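Long-range contacts in CdiI toxin (Salmonella enterica subsp. enterica serovar Rubislaw str. ATCC 10717, PDB 4ZQU), which serves as the immunity protein of a contact-dependent growth inhibition system, binding its cognate CdiA-CT toxin and neutralising its toxic activity: residues B[17-22]-B[43-48]; B[30-35]-B[91-96]; B[60-65]-B[82-87]. All coordinates share one frame; numbering follows the deposited sequence.

Interaction 1. Residues B[17-22]-B[43-48]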
# COMPACT_ATOMS: atom_id res chain seq x y z
N ASP B 17 4.85 -24.37 -1.16
CA ASP B 17 4.14 -25.25 -0.24
C ASP B 17 2.64 -25.01 -0.16
O ASP B 17 1.89 -25.91 0.21
CB ASP B 17 4.75 -25.12 1.15
CG ASP B 17 6.26 -25.26 1.14
OD1 ASP B 17 6.75 -26.39 0.92
OD2 ASP B 17 6.96 -24.24 1.35
N PHE B 18 2.18 -23.80 -0.49
CA PHE B 18 0.76 -23.49 -0.36
C PHE B 18 0.27 -22.32 -1.21
O PHE B 18 1.06 -21.56 -1.78
CB PHE B 18 0.42 -23.22 1.11
CG PHE B 18 1.06 -21.98 1.68
CD1 PHE B 18 0.45 -20.74 1.56
CD2 PHE B 18 2.28 -22.05 2.33
CE1 PHE B 18 1.04 -19.60 2.08
CE2 PHE B 18 2.88 -20.92 2.86
CZ PHE B 18 2.25 -19.69 2.73
N ILE B 19 -1.05 -22.19 -1.26
CA ILE B 19 -1.72 -21.01 -1.80
C ILE B 19 -2.61 -20.42 -0.71
O ILE B 19 -3.43 -21.13 -0.12
CB ILE B 19 -2.56 -21.34 -3.04
CG1 ILE B 19 -1.68 -21.88 -4.16
CG2 ILE B 19 -3.33 -20.11 -3.50
CD1 ILE B 19 -2.44 -22.17 -5.43
N CYS B 20 -2.46 -19.13 -0.45
CA CYS B 20 -3.15 -18.50 0.67
C CYS B 20 -4.03 -17.33 0.23
O CYS B 20 -3.54 -16.33 -0.28
CB CYS B 20 -2.14 -18.01 1.71
SG CYS B 20 -2.88 -17.34 3.22
N VAL B 21 -5.34 -17.47 0.44
CA VAL B 21 -6.29 -16.41 0.10
C VAL B 21 -6.88 -15.78 1.36
O VAL B 21 -7.52 -16.46 2.16
CB VAL B 21 -7.43 -16.93 -0.79
CG1 VAL B 21 -8.38 -15.80 -1.15
CG2 VAL B 21 -6.87 -17.59 -2.04
N ASP B 22 -6.67 -14.47 1.51
CA ASP B 22 -7.18 -13.72 2.66
C ASP B 22 -8.16 -12.64 2.23
O ASP B 22 -8.03 -12.07 1.16
CB ASP B 22 -6.04 -13.08 3.45
CG ASP B 22 -5.23 -14.08 4.22
OD1 ASP B 22 -4.15 -14.46 3.73
OD2 ASP B 22 -5.66 -14.48 5.33
N PRO B 43 -0.91 -26.08 -3.64
CA PRO B 43 -0.76 -25.40 -4.93
C PRO B 43 -1.41 -26.11 -6.13
O PRO B 43 -1.29 -25.60 -7.24
CB PRO B 43 0.76 -25.35 -5.11
CG PRO B 43 1.30 -25.36 -3.73
CD PRO B 43 0.38 -26.27 -2.96
N ASP B 44 -2.09 -27.23 -5.91
CA ASP B 44 -2.75 -27.95 -6.99
C ASP B 44 -4.27 -27.99 -6.82
O ASP B 44 -4.93 -28.90 -7.33
CB ASP B 44 -2.19 -29.37 -7.11
CG ASP B 44 -2.44 -30.20 -5.87
OD1 ASP B 44 -2.18 -29.71 -4.75
OD2 ASP B 44 -2.90 -31.36 -6.01
N VAL B 45 -4.81 -27.02 -6.10
CA VAL B 45 -6.26 -26.90 -5.91
C VAL B 45 -6.96 -26.66 -7.25
O VAL B 45 -6.43 -25.95 -8.11
CB VAL B 45 -6.59 -25.74 -4.92
CG1 VAL B 45 -5.79 -24.49 -5.27
CG2 VAL B 45 -8.09 -25.45 -4.89
N SER B 46 -8.13 -27.27 -7.44
CA SER B 46 -8.90 -27.07 -8.66
C SER B 46 -9.33 -25.62 -8.83
O SER B 46 -9.51 -24.90 -7.84
CB SER B 46 -10.14 -27.98 -8.67
OG SER B 46 -11.11 -27.52 -7.74
N ASP B 47 -9.50 -25.18 -10.08
CA ASP B 47 -9.91 -23.81 -10.36
C ASP B 47 -11.30 -23.51 -9.81
O ASP B 47 -11.64 -22.36 -9.55
CB ASP B 47 -9.88 -23.54 -11.87
CG ASP B 47 -8.47 -23.44 -12.42
OD1 ASP B 47 -7.52 -23.41 -11.61
OD2 ASP B 47 -8.31 -23.38 -13.66
N LEU B 48 -12.10 -24.56 -9.64
CA LEU B 48 -13.43 -24.41 -9.06
C LEU B 48 -13.32 -24.05 -7.58
O LEU B 48 -13.86 -23.03 -7.14
CB LEU B 48 -14.25 -25.70 -9.23
CG LEU B 48 -15.76 -25.67 -9.00
CD1 LEU B 48 -16.42 -26.84 -9.70
CD2 LEU B 48 -16.13 -25.68 -7.52
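Phe18 and Pro43 mark the nearest approach of the two backbones, their CA atoms 5.2 Å apart, where the loop entering strand 19-26 passes the loop that leads into helix 47-59. The Pro43 ring rests against the main chain at 17-18: its CD lies 3.5 Å from Asp17 O, and its CG is 3.7 Å from Phe18 N. Ile19 supplies the apolar side of the contact. Its CG1 stands beside its own backbone N (chi1 -62°), and the chain then runs straight on to CD1 (chi2 -177°), which reaches 3.7 Å from Pro43 CA. The same methyl meets Val45 CG1 at 4.1 Å, so the CG1-CD1 branch of Ile19 touches both Pro43 and Val45. The packing therefore joins the start of a strand in the main antiparallel sheet to the strand-to-helix connection, in which Ser46 is the N-cap of helix 47-59 and its OG accepts from Asp49 N. Backbone hydrogen bonding of Ile19 to Ser41 ties strand 19-26 to strand 30-41 just before that connection departs. Phe18 turns the other way, its ring stacked with Tyr105, while Arg169 of helix 161-172 packs on both Ile19 and Val45.

Interaction 2. Residues B[30-35]-B[91-96]; sequences NQLDPL and VERYDE
Pro34 packs on the guanidinium of Arg93, with a water between Arg93 and Leu32, where the early part of strand 30-41 and the loop after it meet helix 87-105. The short axes of strand 30-32 and helix 91-96 approach to 9.8 Å with 50° between their directions, a gap spanned mainly by Arg93. Pro34 lies over one face of the guanidinium, with its CG 3.4 Å from Arg93 NE and its CD 3.5 Å above the plane, displaced toward the rim. A bend at chi3 (65°) turns the end of the arginine chain into this position. In the guanidinium plane, at its edge, a water accepts from Arg93 NH1 at 3.0 Å and lies 2.6 Å from Leu32 O, to which it can donate, though it has other acceptors in reach. The principal anchors of the group are carbonyls of helix 82-85: NH2 bonds to Asp83 O and NH1 to Leu84 O, which fixes its rotation. Leu32 sends CD2 toward the helix backbone, 4.0 Å from Arg93 O. At the loop, Asp33 OD1 accepts from Leu35 N at 2.9 Å, forming an Asx turn around Pro34. The arrangement is that of a helix packed beside a sheet edge involved in beta-augmentation: Asn30 and Gln31 pair antiparallel with a strand of the CdiA-CT toxin chain, so the immunity protein's sheet continues across the interface.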
# COMPACT_ATOMS: atom_id res chain seq x y z
N ASN B 30 -6.75 -1.17 0.60
CA ASN B 30 -7.36 -2.37 1.18
C ASN B 30 -6.31 -3.18 1.92
O ASN B 30 -5.16 -3.26 1.50
CB ASN B 30 -8.03 -3.21 0.09
CG ASN B 30 -7.06 -3.64 -0.99
OD1 ASN B 30 -6.54 -4.75 -0.97
ND2 ASN B 30 -6.82 -2.76 -1.96
N GLN B 31 -6.71 -3.77 3.04
CA GLN B 31 -5.74 -4.44 3.91
C GLN B 31 -6.32 -5.65 4.63
O GLN B 31 -7.54 -5.80 4.72
CB GLN B 31 -5.20 -3.45 4.93
CG GLN B 31 -6.25 -2.86 5.85
CD GLN B 31 -5.70 -1.75 6.71
OE1 GLN B 31 -5.21 -1.99 7.81
NE2 GLN B 31 -5.78 -0.52 6.21
N LEU B 32 -5.43 -6.49 5.14
CA LEU B 32 -5.80 -7.69 5.88
C LEU B 32 -6.86 -7.41 6.93
O LEU B 32 -6.64 -6.64 7.87
CB LEU B 32 -4.56 -8.31 6.53
CG LEU B 32 -4.75 -9.63 7.27
CD1 LEU B 32 -5.19 -10.71 6.29
CD2 LEU B 32 -3.48 -10.04 7.99
N ASP B 33 -8.02 -8.02 6.75
CA ASP B 33 -9.15 -7.84 7.65
C ASP B 33 -9.16 -8.93 8.73
O ASP B 33 -9.35 -10.10 8.42
CB ASP B 33 -10.46 -7.87 6.85
CG ASP B 33 -11.66 -7.42 7.66
OD1 ASP B 33 -11.56 -7.30 8.90
OD2 ASP B 33 -12.73 -7.20 7.05
N PRO B 34 -8.96 -8.53 10.00
CA PRO B 34 -8.99 -9.50 11.11
C PRO B 34 -10.36 -10.15 11.29
O PRO B 34 -10.46 -11.17 11.98
CB PRO B 34 -8.63 -8.63 12.33
CG PRO B 34 -8.98 -7.24 11.93
CD PRO B 34 -8.68 -7.17 10.46
N LEU B 35 -11.39 -9.58 10.68
CA LEU B 35 -12.73 -10.16 10.75
C LEU B 35 -13.04 -10.95 9.48
O LEU B 35 -14.08 -11.60 9.38
CB LEU B 35 -13.77 -9.06 10.95
CG LEU B 35 -13.49 -8.08 12.09
CD1 LEU B 35 -14.62 -7.08 12.21
CD2 LEU B 35 -13.27 -8.82 13.40
N VAL B 91 0.13 -3.70 11.96
CA VAL B 91 1.41 -4.39 11.97
C VAL B 91 1.35 -5.66 12.82
O VAL B 91 1.91 -6.69 12.44
CB VAL B 91 2.54 -3.47 12.48
CG1 VAL B 91 3.81 -4.26 12.73
CG2 VAL B 91 2.79 -2.34 11.49
N GLU B 92 0.65 -5.59 13.95
CA GLU B 92 0.60 -6.72 14.87
C GLU B 92 -0.18 -7.91 14.33
O GLU B 92 0.22 -9.06 14.52
CB GLU B 92 -0.00 -6.27 16.21
CG GLU B 92 0.88 -5.31 16.98
CD GLU B 92 0.47 -5.20 18.43
OE1 GLU B 92 -0.31 -6.05 18.90
OE2 GLU B 92 0.94 -4.25 19.11
N ARG B 93 -1.30 -7.64 13.64
CA ARG B 93 -2.10 -8.72 13.08
C ARG B 93 -1.41 -9.30 11.85
O ARG B 93 -1.64 -10.44 11.48
CB ARG B 93 -3.51 -8.24 12.72
CG ARG B 93 -3.58 -7.30 11.53
CD ARG B 93 -5.02 -7.02 11.15
NE ARG B 93 -5.74 -6.29 12.19
CZ ARG B 93 -6.04 -5.00 12.13
NH1 ARG B 93 -5.69 -4.28 11.07
NH2 ARG B 93 -6.69 -4.42 13.13
N TYR B 94 -0.55 -8.49 11.24
CA TYR B 94 0.31 -8.97 10.17
C TYR B 94 1.34 -9.94 10.73
O TYR B 94 1.61 -10.99 10.16
CB TYR B 94 0.99 -7.81 9.46
CG TYR B 94 2.11 -8.23 8.53
CD1 TYR B 94 1.83 -8.86 7.32
CD2 TYR B 94 3.44 -8.00 8.86
CE1 TYR B 94 2.85 -9.25 6.47
CE2 TYR B 94 4.46 -8.38 8.01
CZ TYR B 94 4.16 -9.01 6.82
OH TYR B 94 5.18 -9.39 5.97
N ASP B 95 1.92 -9.57 11.87
CA ASP B 95 2.93 -10.40 12.53
C ASP B 95 2.33 -11.73 12.98
O ASP B 95 3.01 -12.76 12.98
CB ASP B 95 3.54 -9.67 13.72
CG ASP B 95 4.41 -8.49 13.29
OD1 ASP B 95 4.94 -8.52 12.17
OD2 ASP B 95 4.55 -7.54 14.09
N GLU B 96 1.06 -11.70 13.36
CA GLU B 96 0.35 -12.93 13.72
C GLU B 96 0.02 -13.74 12.47
O GLU B 96 0.05 -14.97 12.49
CB GLU B 96 -0.92 -12.61 14.50
CG GLU B 96 -0.66 -12.15 15.91
CD GLU B 96 0.16 -13.16 16.70
OE1 GLU B 96 -0.04 -14.38 16.49
OE2 GLU B 96 1.00 -12.74 17.51
O HOH W 1 -4.64 -4.99 8.35

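Interaction 3. Residues B[60-65]-B[82-87]; sequences HSRFVL and LDLYDS
Arg62 and Leu84 open the contact as the chain comes out of the turn after helix 47-59. The two side chains come from opposite directions, and Arg62 NH2 ends 3.9 Å from both Leu84 CD1 and Leu84 CD2, an approach to the isopropyl group oblique to the guanidinium plane. Two carboxylates hold the terminal nitrogens: Arg62 NH1 forms a salt bridge with Asp81, and Arg62 NH2 another with Asp33. These bonds probably hold the guanidinium in place beside the leucine.

Phe63 turns away to stack its ring on Tyr27, and Val64 takes up the contact in two ways. Its CG1 meets Leu84 CD2 at 3.7 Å, the two branched side chains lying at a slant to one another. Its backbone oxygen receives the hydrogen bond that crosses between the segments, from Tyr85 OH to Val64 O at 2.6 Å. The C=O...donor angle is 144°, and the hydroxyl stands 30° out of the carbonyl plane. Tyr85 CG lies beside its own backbone N (chi1 -78°), directing the ring from the helix toward the strand; Val64 O lies at the ring's edge.

At Leu65 the main chain does the touching. Its carbonyl carbon is 3.5 Å from Tyr85 CE1, an oblique approach, so the ring of Tyr85 touches the Leu65 backbone while its hydroxyl bonds to Val64 O. The side chain of Leu65 starts away from helix 82-85 and packs on Phe80 and on Arg29 of the CdiA-CT toxin chain. Strand 64-65 runs parallel to strand 79-80, to which Phe63 and Leu65 are tied through Thr79, and helix 82-85, which comes just after strand 79-80 in the chain, packs against it through Leu84 and Tyr85; Leu84 also touches Pro34, and Tyr85 touches Gln31, of strand 30-41.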
# COMPACT_ATOMS: atom_id res chain seq x y z
N HIS B 60 -16.69 -11.65 2.43
CA HIS B 60 -16.44 -11.18 3.79
C HIS B 60 -15.73 -9.84 3.81
O HIS B 60 -15.40 -9.33 4.88
CB HIS B 60 -15.62 -12.21 4.56
CG HIS B 60 -16.39 -13.45 4.91
ND1 HIS B 60 -16.68 -14.42 3.98
CD2 HIS B 60 -16.94 -13.86 6.08
CE1 HIS B 60 -17.38 -15.39 4.57
NE2 HIS B 60 -17.54 -15.07 5.84
N SER B 61 -15.51 -9.27 2.64
CA SER B 61 -14.83 -7.99 2.53
C SER B 61 -15.73 -6.85 2.98
O SER B 61 -16.94 -6.87 2.73
CB SER B 61 -14.34 -7.75 1.10
OG SER B 61 -13.63 -6.53 1.01
N ARG B 62 -15.14 -5.86 3.64
CA ARG B 62 -15.89 -4.71 4.13
C ARG B 62 -15.54 -3.44 3.37
O ARG B 62 -14.39 -3.19 3.04
CB ARG B 62 -15.62 -4.51 5.62
CG ARG B 62 -16.23 -5.58 6.51
CD ARG B 62 -15.99 -5.26 7.97
NE ARG B 62 -14.59 -5.42 8.35
CZ ARG B 62 -14.02 -4.79 9.36
NH1 ARG B 62 -14.72 -3.94 10.10
NH2 ARG B 62 -12.74 -5.01 9.64
N PHE B 63 -16.57 -2.64 3.11
CA PHE B 63 -16.41 -1.32 2.50
C PHE B 63 -16.40 -0.29 3.63
O PHE B 63 -17.45 0.17 4.07
CB PHE B 63 -17.54 -1.06 1.51
CG PHE B 63 -17.35 0.17 0.68
CD1 PHE B 63 -16.19 0.37 -0.03
CD2 PHE B 63 -18.35 1.12 0.60
CE1 PHE B 63 -16.01 1.50 -0.80
CE2 PHE B 63 -18.19 2.26 -0.17
CZ PHE B 63 -17.02 2.45 -0.87
N VAL B 64 -15.20 0.06 4.08
CA VAL B 64 -15.06 0.69 5.39
C VAL B 64 -14.00 1.80 5.42
O VAL B 64 -12.99 1.72 4.71
CB VAL B 64 -14.73 -0.40 6.45
CG1 VAL B 64 -13.57 -1.27 5.99
CG2 VAL B 64 -14.47 0.20 7.83
N LEU B 65 -14.25 2.83 6.21
CA LEU B 65 -13.30 3.92 6.45
C LEU B 65 -12.90 3.96 7.93
O LEU B 65 -13.57 3.36 8.76
CB LEU B 65 -13.90 5.25 6.02
CG LEU B 65 -13.81 5.55 4.53
CD1 LEU B 65 -14.63 6.79 4.18
CD2 LEU B 65 -12.36 5.73 4.12
N LEU B 82 -12.13 1.89 13.27
CA LEU B 82 -10.87 2.57 13.57
C LEU B 82 -9.72 1.59 13.82
O LEU B 82 -8.58 1.87 13.46
CB LEU B 82 -11.05 3.48 14.79
CG LEU B 82 -9.94 4.52 14.95
CD1 LEU B 82 -10.03 5.57 13.85
CD2 LEU B 82 -10.01 5.16 16.33
N ASP B 83 -10.03 0.46 14.43
CA ASP B 83 -9.01 -0.53 14.79
C ASP B 83 -8.42 -1.25 13.58
O ASP B 83 -7.28 -1.72 13.62
CB ASP B 83 -9.58 -1.56 15.77
CG ASP B 83 -9.83 -0.98 17.14
OD1 ASP B 83 -9.09 -0.05 17.54
OD2 ASP B 83 -10.77 -1.45 17.82
N LEU B 84 -9.21 -1.37 12.52
CA LEU B 84 -8.73 -1.95 11.28
C LEU B 84 -7.58 -1.11 10.73
O LEU B 84 -6.52 -1.63 10.38
CB LEU B 84 -9.86 -2.05 10.25
CG LEU B 84 -9.46 -2.54 8.85
CD1 LEU B 84 -9.07 -4.01 8.89
CD2 LEU B 84 -10.57 -2.30 7.84
N TYR B 85 -7.81 0.20 10.67
CA TYR B 85 -6.87 1.14 10.07
C TYR B 85 -5.72 1.55 11.00
O TYR B 85 -4.74 2.14 10.54
CB TYR B 85 -7.62 2.39 9.61
CG TYR B 85 -8.37 2.20 8.31
CD1 TYR B 85 -9.71 1.83 8.31
CD2 TYR B 85 -7.74 2.38 7.09
CE1 TYR B 85 -10.40 1.66 7.12
CE2 TYR B 85 -8.42 2.21 5.90
CZ TYR B 85 -9.75 1.85 5.92
OH TYR B 85 -10.43 1.68 4.73
N ASP B 86 -5.84 1.24 12.29
CA ASP B 86 -4.81 1.60 13.27
C ASP B 86 -3.46 0.97 12.93
O ASP B 86 -3.37 -0.24 12.74
CB ASP B 86 -5.24 1.19 14.68
CG ASP B 86 -4.17 1.48 15.72
OD1 ASP B 86 -4.06 2.65 16.16
OD2 ASP B 86 -3.43 0.55 16.10
N SER B 87 -2.42 1.80 12.87
CA SER B 87 -1.12 1.38 12.37
C SER B 87 -0.44 0.32 13.23
O SER B 87 0.31 -0.52 12.73
CB SER B 87 -0.19 2.58 12.23
OG SER B 87 0.03 3.21 13.48

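In the fold
Interactions 1 and 2 are linked through neighbouring strands 19-26 and 30-41 of one antiparallel sheet; their centres are about 20 Å apart, and Asp22 CB meets Leu32 CD1 at 3.8 Å. Their segments alternate along the chain. Interaction 3 falls wholly between the two segments of interaction 2, with centres only about 10 Å apart. Pro34 CD packs 3.5 Å from Leu84 CD1, joining these two contacts into one continuous region. Interaction 1 lies on the opposite side of the chain's centre from interaction 3, about 25 Å away between centres. The CdiA-CT toxin touches interactions 2 and 3 but not the segments of interaction 1, which places interactions 2 and 3 at the toxin interface, consistent with a part in neutralisation.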